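Local coordinates for cell wall surface anchor family protein (Streptococcus agalactiae, PDB 3PHS) that serves as a minor pilin of the cell-wall-linked pilus and mediates adhesion to lung epithelial cells through an IgG-like domain, at residues G155-L160 / H185-S190. Numbering follows the deposited sequence.
Sequences GVVFEL and HLETDS
Phe158 and Leu186 face each other as a hydrogen-bonded antiparallel pair at the margin of a four-stranded sheet in the prealbumin-like domain, where the short strand 186-187 lies along strand 157-162. Phe158 N reaches Leu186 O at 2.8 Å, and Leu186 N returns a bond to Phe158 O. Both side chains turn to the buried face, but they hardly meet: Phe158 CB and Leu186 CB are 4.5 Å apart. Leu186 instead sends CD1 across to Leu160 CB, 3.9 Å away. That face packs on the opposing sheet, with Leu186 against Ile196, Phe158 against Ile194 and Leu140, and Leu160 against Leu199.

On the other face Val157 and Glu159 lie across the side chains of the partner segment. Val157 has CG1 anti to its backbone N (chi1 177°); CG2 goes the other way, to Glu187 CG. His185 is deposited in two conformers, and its ring contacts hold for one of them, so they are not fixed features. In that conformer Val157 CG1 sits over one face of the His185 ring, 3.9 Å from the centroid, in a CH-pi contact. The same imidazole meets Glu159 at its edge: OE2 lies in the ring plane, 3.3 Å from His185 CD2, although the carboxylate itself is turned 45° to the ring. Glu159 OE1, the other oxygen, is hydrogen-bonded to Tyr161 OH.

Past the strand ends, Thr188 takes over the pairing. Its N binds Val156 O, its O receives Gly155 N, and its methyl CG2 rests at the edge of the Phe158 ring. With chi1 at 62°, the hydroxyl sits between backbone N and carbonyl carbon and faces the backbone of Val156; besides hydrogen-bonding Leu153 O, Thr188 OG1 accepts Val156 N at 3.0 Å.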
loop_
_atom_site.group_PDB
_atom_site.type_symbol
_atom_site.label_atom_id
_atom_site.label_comp_id
_atom_site.label_asym_id
_atom_site.label_seq_id
_atom_site.Cartn_x
_atom_site.Cartn_y
_atom_site.Cartn_z
ATOM N N GLY A 155 -1.846 -23.615 12.206
ATOM C CA GLY A 155 -2.595 -22.799 13.147
ATOM C C GLY A 155 -1.909 -21.578 13.720
ATOM O O GLY A 155 -2.408 -21.002 14.686
ATOM N N VAL A 156 -0.763 -21.187 13.148
ATOM C CA VAL A 156 -0.048 -19.977 13.559
ATOM C C VAL A 156 -0.697 -18.758 12.892
ATOM O O VAL A 156 -0.970 -18.786 11.692
ATOM C CB VAL A 156 1.462 -20.044 13.192
ATOM C CG1 VAL A 156 2.212 -18.748 13.593
ATOM C CG2 VAL A 156 2.121 -21.267 13.836
ATOM N N VAL A 157 -0.901 -17.705 13.671
ATOM C CA VAL A 157 -1.696 -16.541 13.254
ATOM C C VAL A 157 -0.799 -15.350 12.912
ATOM O O VAL A 157 0.064 -14.949 13.694
ATOM C CB VAL A 157 -2.750 -16.172 14.338
ATOM C CG1 VAL A 157 -3.553 -14.893 13.964
ATOM C CG2 VAL A 157 -3.680 -17.370 14.587
ATOM N N PHE A 158 -1.018 -14.800 11.719
ATOM C CA PHE A 158 -0.332 -13.614 11.248
ATOM C C PHE A 158 -1.332 -12.540 10.784
ATOM O O PHE A 158 -2.485 -12.856 10.473
ATOM C CB PHE A 158 0.527 -13.966 10.035
ATOM C CG PHE A 158 1.810 -14.685 10.366
ATOM C CD1 PHE A 158 1.849 -16.075 10.429
ATOM C CD2 PHE A 158 2.990 -13.978 10.527
ATOM C CE1 PHE A 158 3.067 -16.741 10.708
ATOM C CE2 PHE A 158 4.199 -14.637 10.798
ATOM C CZ PHE A 158 4.218 -16.014 10.891
ATOM N N GLU A 159 -0.868 -11.293 10.766
ATOM C CA GLU A 159 -1.522 -10.204 10.033
ATOM C C GLU A 159 -0.517 -9.672 9.017
ATOM O O GLU A 159 0.687 -9.850 9.184
ATOM C CB GLU A 159 -1.974 -9.100 10.980
ATOM C CG GLU A 159 -3.133 -9.542 11.868
ATOM C CD GLU A 159 -3.457 -8.563 12.973
ATOM O OE1 GLU A 159 -2.732 -7.566 13.164
ATOM O OE2 GLU A 159 -4.467 -8.813 13.660
ATOM N N LEU A 160 -1.017 -9.029 7.965
ATOM C CA LEU A 160 -0.167 -8.438 6.933
ATOM C C LEU A 160 -0.452 -6.939 6.832
ATOM O O LEU A 160 -1.612 -6.524 6.905
ATOM C CB LEU A 160 -0.433 -9.123 5.592
ATOM C CG LEU A 160 0.437 -8.667 4.416
ATOM C CD1 LEU A 160 1.893 -9.073 4.563
ATOM C CD2 LEU A 160 -0.126 -9.219 3.102
ATOM N N HIS A 185 -7.130 -11.770 10.121
ATOM C CA HIS A 185 -6.438 -12.915 10.691
ATOM C C HIS A 185 -6.106 -13.941 9.614
ATOM O O HIS A 185 -6.938 -14.375 8.814
ATOM C CB HIS A 185 -7.176 -13.500 11.903
ATOM C CG HIS A 185 -6.812 -12.844 13.204
ATOM N ND1 HIS A 185 -7.018 -13.448 14.428
ATOM C CD2 HIS A 185 -6.246 -11.641 13.470
ATOM C CE1 HIS A 185 -6.606 -12.642 15.389
ATOM N NE2 HIS A 185 -6.132 -11.539 14.834
ATOM N N LEU A 186 -4.817 -14.263 9.561
ATOM C CA LEU A 186 -4.302 -15.204 8.575
ATOM C C LEU A 186 -3.718 -16.365 9.363
ATOM O O LEU A 186 -2.989 -16.153 10.319
ATOM C CB LEU A 186 -3.224 -14.547 7.700
ATOM C CG LEU A 186 -3.534 -13.171 7.078
ATOM C CD1 LEU A 186 -2.251 -12.473 6.626
ATOM C CD2 LEU A 186 -4.510 -13.315 5.932
ATOM N N GLU A 187 -4.049 -17.583 8.970
ATOM C CA GLU A 187 -3.650 -18.750 9.755
ATOM C C GLU A 187 -2.964 -19.780 8.867
ATOM O O GLU A 187 -3.458 -20.101 7.789
ATOM C CB GLU A 187 -4.880 -19.345 10.460
ATOM C CG GLU A 187 -4.515 -20.182 11.658
ATOM C CD GLU A 187 -5.716 -20.707 12.416
ATOM O OE1 GLU A 187 -6.569 -19.900 12.859
ATOM O OE2 GLU A 187 -5.778 -21.940 12.604
ATOM N N THR A 188 -1.816 -20.283 9.308
ATOM C CA THR A 188 -1.087 -21.280 8.544
ATOM C C THR A 188 -1.928 -22.547 8.492
ATOM O O THR A 188 -2.566 -22.918 9.483
ATOM C CB THR A 188 0.314 -21.591 9.129
ATOM O OG1 THR A 188 0.178 -22.137 10.446
ATOM C CG2 THR A 188 1.167 -20.318 9.192
ATOM N N ASP A 189 -1.956 -23.165 7.323
ATOM C CA ASP A 189 -2.770 -24.358 7.108
ATOM C C ASP A 189 -2.037 -25.591 7.650
ATOM O O ASP A 189 -0.976 -25.459 8.265
ATOM C CB ASP A 189 -3.164 -24.496 5.625
ATOM C CG ASP A 189 -1.972 -24.690 4.691
ATOM O OD1 ASP A 189 -0.884 -25.145 5.134
ATOM O OD2 ASP A 189 -2.126 -24.407 3.476
ATOM N N SER A 190 -2.603 -26.780 7.435
ATOM C CA SER A 190 -2.010 -28.027 7.952
ATOM C C SER A 190 -0.590 -28.296 7.409
ATOM O O SER A 190 0.188 -29.038 8.020
ATOM C CB SER A 190 -2.932 -29.219 7.644
ATOM O OG SER A 190 -2.986 -29.443 6.241
#